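Long-range contacts in polyketide synthase PksL (Bacillus subtilis, PDB 5E1V), which probably removes water from beta-hydroxyacyl intermediates during bacillaene assembly, as the monomeric dehydratase domain of a trans-AT polyketide synthase split module: residues Y19-Y24 with L150-Y155; S115-E120 with S222-A227; M156-C161 with H189-D194. All coordinates share one frame; numbering follows the deposited sequence.

Interaction 1: Y19-Y24 with L150-Y155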
ATOM      1  N   TYR A  19     -14.504  -3.138   2.991  1.00 16.99           N
ATOM      2  CA  TYR A  19     -15.796  -2.922   2.441  1.00 17.51           C
ATOM      3  C   TYR A  19     -15.743  -2.183   1.139  1.00 19.56           C
ATOM      4  O   TYR A  19     -16.542  -2.500   0.214  1.00 21.35           O
ATOM      5  CB  TYR A  19     -16.638  -2.193   3.466  1.00 18.12           C
ATOM      6  CG  TYR A  19     -18.057  -2.026   3.071  1.00 19.66           C
ATOM      7  CD1 TYR A  19     -19.012  -2.913   3.491  1.00 20.20           C
ATOM      8  CD2 TYR A  19     -18.474  -0.907   2.335  1.00 23.55           C
ATOM      9  CE1 TYR A  19     -20.359  -2.754   3.134  1.00 22.01           C
ATOM     10  CE2 TYR A  19     -19.829  -0.724   1.982  1.00 21.94           C
ATOM     11  CZ  TYR A  19     -20.773  -1.647   2.377  1.00 23.25           C
ATOM     12  OH  TYR A  19     -22.171  -1.466   2.049  1.00 18.91           O
ATOM     13  N   HIS A  20     -14.802  -1.259   1.000  1.00 16.99           N
ATOM     14  CA  HIS A  20     -14.740  -0.328  -0.146  1.00 19.41           C
ATOM     15  C   HIS A  20     -13.654  -0.707  -1.178  1.00 17.85           C
ATOM     16  O   HIS A  20     -13.262   0.106  -2.031  1.00 17.68           O
ATOM     17  CB  HIS A  20     -14.533   1.109   0.346  1.00 18.00           C
ATOM     18  CG  HIS A  20     -15.739   1.672   1.036  1.00 18.85           C
ATOM     19  ND1 HIS A  20     -16.932   1.882   0.364  1.00 21.57           N
ATOM     20  CD2 HIS A  20     -16.016   1.892   2.350  1.00 19.49           C
ATOM     21  CE1 HIS A  20     -17.854   2.325   1.210  1.00 18.36           C
ATOM     22  NE2 HIS A  20     -17.325   2.358   2.415  1.00 18.65           N
ATOM     23  N   HIS A  21     -13.240  -1.962  -1.137  1.00 17.42           N
ATOM     24  CA  HIS A  21     -12.233  -2.407  -2.067  1.00 16.43           C
ATOM     25  C   HIS A  21     -12.587  -3.764  -2.558  1.00 16.94           C
ATOM     26  O   HIS A  21     -12.456  -4.742  -1.839  1.00 17.26           O
ATOM     27  CB  HIS A  21     -10.844  -2.422  -1.384  1.00 14.59           C
ATOM     28  CG  HIS A  21      -9.723  -2.738  -2.320  1.00 14.77           C
ATOM     29  ND1 HIS A  21      -9.111  -3.959  -2.340  1.00 15.08           N
ATOM     30  CD2 HIS A  21      -9.096  -1.987  -3.264  1.00 16.80           C
ATOM     31  CE1 HIS A  21      -8.115  -3.942  -3.220  1.00 16.68           C
ATOM     32  NE2 HIS A  21      -8.100  -2.761  -3.809  1.00 18.71           N
ATOM     33  N   VAL A  22     -13.063  -3.815  -3.816  1.00 20.93           N
ATOM     34  CA  VAL A  22     -13.673  -5.036  -4.383  1.00 20.99           C
ATOM     35  C   VAL A  22     -12.891  -5.423  -5.602  1.00 20.65           C
ATOM     36  O   VAL A  22     -12.728  -4.621  -6.510  1.00 23.24           O
ATOM     37  CB  VAL A  22     -15.155  -4.814  -4.788  1.00 22.53           C
ATOM     38  CG1 VAL A  22     -15.771  -6.100  -5.347  1.00 24.17           C
ATOM     39  CG2 VAL A  22     -15.996  -4.356  -3.605  1.00 23.15           C
ATOM     40  N   VAL A  23     -12.486  -6.674  -5.655  1.00 20.01           N
ATOM     41  CA  VAL A  23     -11.651  -7.220  -6.730  1.00 20.86           C
ATOM     42  C   VAL A  23     -12.272  -8.505  -7.330  1.00 18.81           C
ATOM     43  O   VAL A  23     -12.394  -9.543  -6.660  1.00 21.32           O
ATOM     44  CB  VAL A  23     -10.250  -7.603  -6.188  1.00 21.91           C
ATOM     45  CG1 VAL A  23      -9.370  -8.291  -7.236  1.00 24.41           C
ATOM     46  CG2 VAL A  23      -9.536  -6.391  -5.558  1.00 21.72           C
ATOM     47  N   TYR A  24     -12.642  -8.448  -8.599  1.00 23.77           N
ATOM     48  CA  TYR A  24     -13.413  -9.543  -9.250  1.00 25.60           C
ATOM     49  C   TYR A  24     -14.584  -9.963  -8.345  1.00 25.68           C
ATOM     50  O   TYR A  24     -14.734 -11.116  -7.993  1.00 28.70           O
ATOM     51  CB  TYR A  24     -12.498 -10.723  -9.582  1.00 25.06           C
ATOM     52  CG  TYR A  24     -11.490 -10.424 -10.628  1.00 28.09           C
ATOM     53  CD1 TYR A  24     -11.872  -9.946 -11.866  1.00 27.26           C
ATOM     54  CD2 TYR A  24     -10.146 -10.612 -10.400  1.00 26.78           C
ATOM     55  CE1 TYR A  24     -10.946  -9.651 -12.842  1.00 25.86           C
ATOM     56  CE2 TYR A  24      -9.218 -10.336 -11.385  1.00 28.62           C
ATOM     57  CZ  TYR A  24      -9.628  -9.856 -12.615  1.00 29.63           C
ATOM     58  OH  TYR A  24      -8.697  -9.537 -13.598  1.00 29.22           O
ATOM     59  N   LEU A 150     -11.821  -3.893 -10.849  1.00 24.91           N
ATOM     60  CA  LEU A 150     -11.236  -3.426  -9.569  1.00 25.42           C
ATOM     61  C   LEU A 150     -12.022  -2.197  -9.180  1.00 24.52           C
ATOM     62  O   LEU A 150     -11.962  -1.208  -9.893  1.00 25.05           O
ATOM     63  CB  LEU A 150      -9.761  -3.069  -9.805  1.00 24.92           C
ATOM     64  CG  LEU A 150      -9.010  -2.353  -8.679  1.00 24.91           C
ATOM     65  CD1 LEU A 150      -9.003  -3.220  -7.416  1.00 24.80           C
ATOM     66  CD2 LEU A 150      -7.589  -1.943  -9.118  1.00 26.69           C
ATOM     67  N   VAL A 151     -12.729  -2.226  -8.033  1.00 23.07           N
ATOM     68  CA  VAL A 151     -13.677  -1.181  -7.664  1.00 23.36           C
ATOM     69  C   VAL A 151     -13.384  -0.604  -6.259  1.00 22.23           C
ATOM     70  O   VAL A 151     -13.753  -1.203  -5.244  1.00 27.06           O
ATOM     71  CB  VAL A 151     -15.115  -1.759  -7.691  1.00 24.99           C
ATOM     72  CG1 VAL A 151     -16.156  -0.713  -7.284  1.00 25.05           C
ATOM     73  CG2 VAL A 151     -15.391  -2.462  -9.013  1.00 25.57           C
ATOM     74  N   HIS A 152     -12.765   0.566  -6.234  1.00 20.76           N
ATOM     75  CA  HIS A 152     -12.593   1.357  -5.043  1.00 21.07           C
ATOM     76  C   HIS A 152     -13.835   2.265  -4.905  1.00 20.97           C
ATOM     77  O   HIS A 152     -14.348   2.788  -5.900  1.00 22.21           O
ATOM     78  CB  HIS A 152     -11.373   2.260  -5.111  1.00 22.40           C
ATOM     79  CG  HIS A 152     -10.099   1.590  -5.474  1.00 19.08           C
ATOM     80  ND1 HIS A 152      -9.824   1.152  -6.743  1.00 19.60           N
ATOM     81  CD2 HIS A 152      -8.985   1.364  -4.740  1.00 17.61           C
ATOM     82  CE1 HIS A 152      -8.584   0.677  -6.777  1.00 18.91           C
ATOM     83  NE2 HIS A 152      -8.063   0.780  -5.567  1.00 18.58           N
ATOM     84  N   SER A 153     -14.319   2.430  -3.702  1.00 22.62           N
ATOM     85  CA  SER A 153     -15.429   3.330  -3.463  1.00 22.86           C
ATOM     86  C   SER A 153     -15.102   4.057  -2.209  1.00 24.41           C
ATOM     87  O   SER A 153     -14.289   3.583  -1.393  1.00 22.31           O
ATOM     88  CB  SER A 153     -16.720   2.511  -3.306  1.00 22.62           C
ATOM     89  OG  SER A 153     -16.562   1.575  -2.251  1.00 23.20           O
ATOM     90  N   GLU A 154     -15.677   5.245  -2.102  1.00 21.72           N
ATOM     91  CA  GLU A 154     -15.721   6.032  -0.912  1.00 24.97           C
ATOM     92  C   GLU A 154     -14.353   6.193  -0.154  1.00 21.44           C
ATOM     93  O   GLU A 154     -13.414   6.780  -0.678  1.00 19.78           O
ATOM     94  CB  GLU A 154     -16.867   5.477  -0.054  1.00 29.87           C
ATOM     95  CG  GLU A 154     -17.959   6.452   0.334  1.00 42.33           C
ATOM     96  CD  GLU A 154     -18.020   6.655   1.824  1.00 45.27           C
ATOM     97  OE1 GLU A 154     -18.956   6.123   2.455  1.00 45.52           O
ATOM     98  OE2 GLU A 154     -17.085   7.296   2.365  1.00 52.89           O
ATOM     99  N   TYR A 155     -14.301   5.750   1.084  1.00 18.83           N
ATOM    100  CA  TYR A 155     -13.085   5.761   1.935  1.00 17.96           C
ATOM    101  C   TYR A 155     -11.787   5.365   1.220  1.00 18.53           C
ATOM    102  O   TYR A 155     -10.703   5.965   1.492  1.00 16.75           O
ATOM    103  CB  TYR A 155     -13.301   4.789   3.075  1.00 17.41           C
ATOM    104  CG  TYR A 155     -12.624   5.059   4.365  1.00 17.97           C
ATOM    105  CD1 TYR A 155     -13.309   5.707   5.385  1.00 19.04           C
ATOM    106  CD2 TYR A 155     -11.294   4.643   4.612  1.00 15.60           C
ATOM    107  CE1 TYR A 155     -12.758   5.879   6.617  1.00 18.94           C
ATOM    108  CE2 TYR A 155     -10.727   4.825   5.852  1.00 15.30           C
ATOM    109  CZ  TYR A 155     -11.424   5.435   6.824  1.00 18.40           C
ATOM    110  OH  TYR A 155     -10.867   5.674   8.020  1.00 20.87           O
TER
HETATM  111  O   HOH W   1      -6.023  -1.823  -5.197  1.00 16.47           O
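V22 and V151 form the hydrogen-bonded pair where the short strand 21-23 runs antiparallel to strand 150-152, in a small sheet that joins the two halves of the double-hotdog fold of polyketide synthase dehydratases. The backbone carries two bonds at this pair. V22 N donates to V151 O at 3.1 Å, and V151 N returns a bond of 2.8 Å to V22 O. The pairs H21–H152 and V23–L150 flank this rung and are non-hydrogen-bonded. One residue past the strand, S153 N donates to H20 O, and H152 CA brings its hydrogen to that same oxygen in a CH···O contact of 3.3 Å.

The imidazoles supply the ring and polar contacts. H21 has CG anti to the backbone N (chi1 -174°), which lays its ring alongside that of H152 as an offset edge-to-face pair: the edge of H21 points at the face of H152, with ring centroids 5.1 Å apart and planes at 69°. A water in the plane of the H21 ring sits 2.7 Å from H21 NE2 and is weakly bonded to H152 NE2, while H21 ND1 is held by V28 O. H21 opens the HxxxGxxxxP sequence of the family, consistent with an active-site position. H20 is gripped differently. S153 OG and H20 ND1 share a hydrogen bond of 2.7 Å, the hydroxyl lying at the ring edge, in its plane, while E154 CB makes a CH-pi contact over one face and Y19 CD2 covers the opposite one.

Apolar packing completes the contact. The valines V22 and V151 lie together on the face of the sheet away from H21 and H152, and on the histidine face L150 CD1 touches V23 CG2 at 3.7 Å.

Interaction 2: S115-E120 with S222-A227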
ATOM      1  N   SER A 115      19.447   1.456  11.588  1.00 58.00           N
ATOM      2  CA  SER A 115      19.495   2.563  10.628  1.00 58.44           C
ATOM      3  C   SER A 115      18.292   3.515  10.642  1.00 55.40           C
ATOM      4  O   SER A 115      17.144   3.100  10.414  1.00 56.22           O
ATOM      5  CB  SER A 115      19.663   2.044   9.201  1.00 55.34           C
ATOM      6  OG  SER A 115      18.935   2.868   8.315  1.00 49.25           O
ATOM      7  N   PRO A 116      18.560   4.801  10.878  1.00 47.18           N
ATOM      8  CA  PRO A 116      17.507   5.794  10.742  1.00 44.37           C
ATOM      9  C   PRO A 116      17.205   6.125   9.270  1.00 42.91           C
ATOM     10  O   PRO A 116      18.115   6.205   8.429  1.00 44.69           O
ATOM     11  CB  PRO A 116      18.035   6.991  11.521  1.00 42.00           C
ATOM     12  CG  PRO A 116      19.492   6.809  11.611  1.00 45.36           C
ATOM     13  CD  PRO A 116      19.760   5.338  11.537  1.00 49.22           C
ATOM     14  N   ALA A 117      15.922   6.294   8.968  1.00 35.53           N
ATOM     15  CA  ALA A 117      15.474   6.591   7.629  1.00 34.90           C
ATOM     16  C   ALA A 117      15.594   8.072   7.430  1.00 32.26           C
ATOM     17  O   ALA A 117      14.920   8.856   8.106  1.00 27.62           O
ATOM     18  CB  ALA A 117      14.025   6.141   7.440  1.00 31.37           C
ATOM     19  N   ILE A 118      16.467   8.472   6.516  1.00 29.15           N
ATOM     20  CA  ILE A 118      16.649   9.898   6.163  1.00 30.66           C
ATOM     21  C   ILE A 118      16.753  10.040   4.632  1.00 30.37           C
ATOM     22  O   ILE A 118      17.291   9.178   3.957  1.00 30.06           O
ATOM     23  CB  ILE A 118      17.920  10.531   6.810  1.00 35.50           C
ATOM     24  CG1 ILE A 118      18.060  10.126   8.284  1.00 40.97           C
ATOM     25  CG2 ILE A 118      17.916  12.055   6.625  1.00 38.48           C
ATOM     26  CD1 ILE A 118      19.342  10.564   8.993  1.00 40.80           C
ATOM     27  N   PHE A 119      16.169  11.106   4.099  1.00 26.60           N
ATOM     28  CA  PHE A 119      16.102  11.391   2.691  1.00 29.25           C
ATOM     29  C   PHE A 119      16.496  12.848   2.510  1.00 31.67           C
ATOM     30  O   PHE A 119      16.107  13.689   3.318  1.00 35.20           O
ATOM     31  CB  PHE A 119      14.658  11.251   2.203  1.00 30.01           C
ATOM     32  CG  PHE A 119      14.125   9.855   2.282  1.00 26.12           C
ATOM     33  CD1 PHE A 119      14.486   8.919   1.362  1.00 25.53           C
ATOM     34  CD2 PHE A 119      13.272   9.480   3.328  1.00 27.35           C
ATOM     35  CE1 PHE A 119      14.011   7.617   1.458  1.00 23.75           C
ATOM     36  CE2 PHE A 119      12.740   8.194   3.381  1.00 23.67           C
ATOM     37  CZ  PHE A 119      13.122   7.274   2.462  1.00 19.95           C
ATOM     38  N   GLU A 120      17.245  13.122   1.464  1.00 35.86           N
ATOM     39  CA  GLU A 120      17.704  14.478   1.119  1.00 37.93           C
ATOM     40  C   GLU A 120      17.001  15.078  -0.082  1.00 38.91           C
ATOM     41  O   GLU A 120      16.941  16.313  -0.237  1.00 42.72           O
ATOM     42  CB  GLU A 120      19.191  14.438   0.807  1.00 40.12           C
ATOM     43  CG  GLU A 120      20.028  14.064   1.989  1.00 42.42           C
ATOM     44  CD  GLU A 120      21.481  13.771   1.648  1.00 49.97           C
ATOM     45  OE1 GLU A 120      21.876  13.728   0.451  1.00 48.03           O
ATOM     46  OE2 GLU A 120      22.226  13.576   2.624  1.00 57.17           O
ATOM     47  N   SER A 222      11.529  -3.076  -0.107  1.00 18.23           N
ATOM     48  CA  SER A 222      11.686  -2.244   1.092  1.00 16.35           C
ATOM     49  C   SER A 222      10.727  -1.071   1.160  1.00 16.20           C
ATOM     50  O   SER A 222      10.240  -0.549   0.149  1.00 16.39           O
ATOM     51  CB  SER A 222      13.099  -1.632   1.200  1.00 17.05           C
ATOM     52  OG  SER A 222      13.426  -0.967   0.073  1.00 21.27           O
ATOM     53  N   PHE A 223      10.527  -0.669   2.393  1.00 16.28           N
ATOM     54  CA  PHE A 223       9.822   0.518   2.731  1.00 15.69           C
ATOM     55  C   PHE A 223      10.567   1.172   3.834  1.00 14.07           C
ATOM     56  O   PHE A 223      10.924   0.551   4.826  1.00 14.03           O
ATOM     57  CB  PHE A 223       8.357   0.251   3.197  1.00 15.38           C
ATOM     58  CG  PHE A 223       7.616   1.498   3.421  1.00 13.42           C
ATOM     59  CD1 PHE A 223       7.110   2.185   2.373  1.00 13.50           C
ATOM     60  CD2 PHE A 223       7.465   1.991   4.638  1.00 13.13           C
ATOM     61  CE1 PHE A 223       6.368   3.358   2.550  1.00 14.48           C
ATOM     62  CE2 PHE A 223       6.743   3.142   4.870  1.00 14.21           C
ATOM     63  CZ  PHE A 223       6.215   3.839   3.811  1.00 13.08           C
ATOM     64  N   SER A 224      10.729   2.466   3.681  1.00 15.44           N
ATOM     65  CA  SER A 224      11.471   3.295   4.600  1.00 17.09           C
ATOM     66  C   SER A 224      10.744   4.625   4.631  1.00 15.83           C
ATOM     67  O   SER A 224      10.369   5.097   3.558  1.00 15.29           O
ATOM     68  CB  SER A 224      12.895   3.525   4.027  1.00 17.88           C
ATOM     69  OG  SER A 224      13.548   4.231   5.045  1.00 27.23           O
ATOM     70  N   ALA A 225      10.652   5.239   5.787  1.00 15.36           N
ATOM     71  CA  ALA A 225       9.915   6.483   5.995  1.00 18.72           C
ATOM     72  C   ALA A 225      10.508   7.302   7.179  1.00 17.60           C
ATOM     73  O   ALA A 225      10.831   6.751   8.244  1.00 18.61           O
ATOM     74  CB  ALA A 225       8.436   6.173   6.256  1.00 17.18           C
ATOM     75  N   SER A 226      10.742   8.578   6.902  1.00 18.70           N
ATOM     76  CA  SER A 226      11.190   9.583   7.887  1.00 20.81           C
ATOM     77  C   SER A 226       9.993  10.344   8.500  1.00 18.88           C
ATOM     78  O   SER A 226      10.156  11.078   9.435  1.00 20.12           O
ATOM     79  CB  SER A 226      12.164  10.598   7.215  1.00 21.32           C
ATOM     80  OG  SER A 226      11.550  11.374   6.173  1.00 21.04           O
ATOM     81  N   ALA A 227       8.790  10.204   7.942  1.00 19.65           N
ATOM     82  CA  ALA A 227       7.609  10.894   8.475  1.00 18.00           C
ATOM     83  C   ALA A 227       6.342  10.120   8.034  1.00 17.25           C
ATOM     84  O   ALA A 227       6.338   9.300   7.116  1.00 16.55           O
ATOM     85  CB  ALA A 227       7.540  12.347   8.020  1.00 20.16           C
TER
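A117 and S226 bring their CA atoms within 5.2 Å where the loop 115-120 passes the end of strand 215-225, but the two backbones form no hydrogen bonds with each other. In the double-hotdog fold this loop connects strand 104-112 to helix 125-130, the region where the chain passes from one hotdog half to the other. From A117 to F119 the loop is extended, so A117 and F119 direct their side chains toward the strand and I118, between them, turns away. S224 and S226 likewise face the loop, with A225 turned to the other side. Each partner has its own backbone neighbours: A117 bonds with S50, while S224 and S226 pair with E265 and V263 of strand 262-273.

The side chains meet over a small patch near the surface. A117 CB is closely wedged, 3.1 Å from S224 OG and 3.3 Å from A225 O. The hydroxyl of S224 is swung anti to its own nitrogen (chi1 -175°), which carries the oxygen out toward that methyl. In return S226 CB rests 3.4 Å from A117 O, so the alanine meets the strand with both its methyl and its carbonyl.

F119 meets the same three strand residues, and its ring also touches K262. F119 comes in edge first: its CZ is 3.7 Å from S224 O, and its CE2 lies 4.2 Å from A225 CA. No hydrogen bond crosses between the segments here; the ring meets the strand by van der Waals contact along its edge. S226 OG, weakly hydrogen-bonded to V263 O, lies in the plane of the F119 ring, 3.8 Å from F119 CD2.

Interaction 3: M156-C161 with H189-D194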
ATOM      1  N   MET A 156     -11.883   4.417   0.294  1.00 17.99           N
ATOM      2  CA  MET A 156     -10.721   3.825  -0.446  1.00 20.23           C
ATOM      3  C   MET A 156     -10.279   4.601  -1.719  1.00 20.18           C
ATOM      4  O   MET A 156      -9.287   4.224  -2.387  1.00 18.02           O
ATOM      5  CB  MET A 156     -11.025   2.361  -0.819  1.00 20.05           C
ATOM      6  CG  MET A 156     -10.797   1.344   0.297  1.00 20.84           C
ATOM      7  SD  MET A 156      -9.161   0.524   0.180  1.00 20.48           S
ATOM      8  CE  MET A 156      -7.976   1.756  -0.212  1.00 25.18           C
ATOM      9  N   LYS A 157     -11.044   5.638  -2.114  1.00 19.99           N
ATOM     10  CA  LYS A 157     -10.746   6.355  -3.342  1.00 20.28           C
ATOM     11  C   LYS A 157     -10.007   7.580  -2.939  1.00 17.61           C
ATOM     12  O   LYS A 157     -10.564   8.355  -2.218  1.00 23.59           O
ATOM     13  CB  LYS A 157     -12.034   6.811  -4.106  1.00 21.29           C
ATOM     14  CG  LYS A 157     -12.464   5.897  -5.187  1.00 23.21           C
ATOM     15  CD  LYS A 157     -13.707   6.383  -5.923  1.00 23.62           C
ATOM     16  CE  LYS A 157     -13.342   6.977  -7.285  1.00 24.09           C
ATOM     17  NZ  LYS A 157     -14.612   7.580  -7.828  1.00 29.51           N
ATOM     18  N   ALA A 158      -8.757   7.759  -3.392  1.00 17.91           N
ATOM     19  CA  ALA A 158      -8.020   8.916  -3.119  1.00 17.61           C
ATOM     20  C   ALA A 158      -8.627  10.012  -4.088  1.00 22.43           C
ATOM     21  O   ALA A 158      -9.336   9.647  -5.004  1.00 19.02           O
ATOM     22  CB  ALA A 158      -6.507   8.708  -3.379  1.00 16.57           C
ATOM     23  N   LYS A 159      -8.343  11.268  -3.772  1.00 25.85           N
ATOM     24  CA  LYS A 159      -8.620  12.465  -4.541  1.00 29.55           C
ATOM     25  C   LYS A 159      -7.342  13.030  -5.105  1.00 31.56           C
ATOM     26  O   LYS A 159      -6.291  12.944  -4.455  1.00 26.35           O
ATOM     27  CB  LYS A 159      -9.210  13.511  -3.616  1.00 30.22           C
ATOM     28  CG  LYS A 159     -10.439  12.957  -2.956  1.00 34.09           C
ATOM     29  CD  LYS A 159     -11.654  13.066  -3.858  1.00 38.66           C
ATOM     30  CE  LYS A 159     -12.534  14.230  -3.450  1.00 44.38           C
ATOM     31  NZ  LYS A 159     -11.854  15.567  -3.518  1.00 47.11           N
ATOM     32  N   GLY A 160      -7.440  13.592  -6.318  1.00 28.86           N
ATOM     33  CA  GLY A 160      -6.301  14.213  -6.998  1.00 29.38           C
ATOM     34  C   GLY A 160      -6.185  13.857  -8.480  1.00 28.91           C
ATOM     35  O   GLY A 160      -7.158  13.462  -9.113  1.00 31.27           O
ATOM     36  N   CYS A 161      -4.960  13.951  -8.995  1.00 30.21           N
ATOM     37  CA  CYS A 161      -4.699  13.944 -10.444  1.00 33.55           C
ATOM     38  C   CYS A 161      -3.276  13.528 -10.687  1.00 30.37           C
ATOM     39  O   CYS A 161      -2.461  13.530  -9.775  1.00 38.67           O
ATOM     40  CB  CYS A 161      -4.928  15.325 -11.043  1.00 32.23           C
ATOM     41  SG  CYS A 161      -3.820  16.506 -10.286  1.00 39.31           S
ATOM     42  N   HIS A 189      -1.327   5.903   5.411  1.00 11.76           N
ATOM     43  CA  HIS A 189      -2.694   5.656   5.140  1.00 12.88           C
ATOM     44  C   HIS A 189      -2.884   4.749   3.951  1.00 11.41           C
ATOM     45  O   HIS A 189      -2.517   5.113   2.835  1.00  9.86           O
ATOM     46  CB  HIS A 189      -3.471   6.965   4.881  1.00 13.08           C
ATOM     47  CG  HIS A 189      -4.928   6.834   5.181  1.00 13.52           C
ATOM     48  ND1 HIS A 189      -5.792   6.219   4.333  1.00 13.75           N
ATOM     49  CD2 HIS A 189      -5.678   7.341   6.187  1.00 13.08           C
ATOM     50  CE1 HIS A 189      -6.999   6.257   4.826  1.00 13.32           C
ATOM     51  NE2 HIS A 189      -6.952   6.907   5.977  1.00 14.71           N
ATOM     52  N   PRO A 190      -3.533   3.565   4.140  1.00 12.58           N
ATOM     53  CA  PRO A 190      -3.822   2.713   2.935  1.00 10.78           C
ATOM     54  C   PRO A 190      -4.454   3.316   1.702  1.00 12.30           C
ATOM     55  O   PRO A 190      -4.089   2.969   0.668  1.00 11.34           O
ATOM     56  CB  PRO A 190      -4.654   1.617   3.484  1.00 11.61           C
ATOM     57  CG  PRO A 190      -4.135   1.495   4.944  1.00 11.15           C
ATOM     58  CD  PRO A 190      -4.065   2.899   5.351  1.00 11.69           C
ATOM     59  N   THR A 191      -5.313   4.304   1.808  1.00 13.59           N
ATOM     60  CA  THR A 191      -5.797   5.016   0.630  1.00 12.23           C
ATOM     61  C   THR A 191      -4.759   5.822  -0.129  1.00 13.98           C
ATOM     62  O   THR A 191      -4.693   5.856  -1.375  1.00 15.99           O
ATOM     63  CB  THR A 191      -6.965   5.933   1.126  1.00 14.90           C
ATOM     64  OG1 THR A 191      -8.006   5.066   1.657  1.00 15.88           O
ATOM     65  CG2 THR A 191      -7.543   6.630   0.036  1.00 16.32           C
ATOM     66  N   LEU A 192      -3.881   6.465   0.610  1.00 14.51           N
ATOM     67  CA  LEU A 192      -2.765   7.160  -0.019  1.00 15.78           C
ATOM     68  C   LEU A 192      -1.834   6.165  -0.681  1.00 16.02           C
ATOM     69  O   LEU A 192      -1.407   6.387  -1.788  1.00 15.98           O
ATOM     70  CB  LEU A 192      -2.069   7.967   1.028  1.00 17.27           C
ATOM     71  CG  LEU A 192      -2.781   9.182   1.661  1.00 15.88           C
ATOM     72  CD1 LEU A 192      -1.869   9.863   2.600  1.00 15.99           C
ATOM     73  CD2 LEU A 192      -3.235  10.135   0.562  1.00 17.41           C
ATOM     74  N   ILE A 193      -1.492   5.059   0.008  1.00 17.13           N
ATOM     75  CA  ILE A 193      -0.528   4.120  -0.548  1.00 15.56           C
ATOM     76  C   ILE A 193      -1.218   3.363  -1.722  1.00 15.76           C
ATOM     77  O   ILE A 193      -0.674   3.300  -2.807  1.00 16.30           O
ATOM     78  CB  ILE A 193       0.031   3.088   0.454  1.00 15.77           C
ATOM     79  CG1 ILE A 193       0.487   3.722   1.800  1.00 16.00           C
ATOM     80  CG2 ILE A 193       1.199   2.358  -0.242  1.00 14.86           C
ATOM     81  CD1 ILE A 193       1.419   4.873   1.707  1.00 15.97           C
ATOM     82  N   ASP A 194      -2.429   2.849  -1.526  1.00 15.48           N
ATOM     83  CA  ASP A 194      -3.098   2.177  -2.615  1.00 15.45           C
ATOM     84  C   ASP A 194      -3.267   3.107  -3.851  1.00 16.09           C
ATOM     85  O   ASP A 194      -3.056   2.707  -5.010  1.00 16.62           O
ATOM     86  CB  ASP A 194      -4.398   1.489  -2.156  1.00 16.13           C
ATOM     87  CG  ASP A 194      -5.040   0.717  -3.246  1.00 16.55           C
ATOM     88  OD1 ASP A 194      -4.542  -0.413  -3.584  1.00 16.56           O
ATOM     89  OD2 ASP A 194      -5.999   1.291  -3.826  1.00 18.14           O
TER
HETATM   90  O   HOH W   2      -6.952   3.821  -3.826  1.00 17.71           O
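M156 and T191 are brought together by their torsions: the methionine chain bends at chi2 (-97°) and again at chi3 (43°), curling its methyl back to the helix, while T191, with chi1 at -62°, keeps OG1 beside its own nitrogen and CG2 beside its carbonyl carbon. The place is the start of helix 190-203, in a buried part of the double-hotdog fold, and the HPTLID sequence from H189 to D194 fits the HPxxxD motif of polyketide synthase dehydratases, consistent with D194 belonging to the active site, as in relatives. H189 is the N-cap, and its ND1 accepts from T191 N at 3.2 Å with the donor in the ring plane.

The two branches of T191 have different tasks. OG1 of T191 lies 3.7 Å from M156 CA and 3.8 Å from M156 CE, the two side chains crossing at a slant; its polar mate is Y155 O, to which it is hydrogen-bonded. T191 CG2 turns to the chain beyond, 3.8 Å from A158 N and 4.1 Å from A158 CB. That A158 N has its own partner in Y142 OH, so the methyl covers an amide already satisfied. With an alanine in place of T191, Y155 O would probably lose its hydroxyl mate, and a gap would be likely to open beside A158. F17 packs on M156, P190 and T191 together and joins helix 16-19 to the contact.

One turn further along the helix, D194 directs its side chain toward the 156-161 segment. M156 CE ends 4.1 Å from D194 CB, and there is no direct hydrogen bond between the segments. Water takes that role. D194 OD2, which also shares a weak hydrogen bond with H152 NE2, accepts from a water at 2.7 Å, and the same water donates to M156 O at 2.8 Å.

Interactions 1 and 3 are neighbours, their centres about 12 Å apart, and they touch directly: the chain runs straight from Y155 into M156, and the backbone oxygen of H20 packs on the M156 side chain. Interaction 2 lies on the opposite side of the chain's centre from interaction 1, about 17 Å away at the nearest atoms. Interaction 3 is buried and joins the turn ahead of strand 159-165 to the start of helix 190-203 by methyl packing and one bridging water; interaction 1, partly buried, pairs two strands with direct hydrogen bonds and rings. Interaction 2 is a surface contact of loop on strand, without hydrogen bonds, yet it reaches the same strand network as interaction 3.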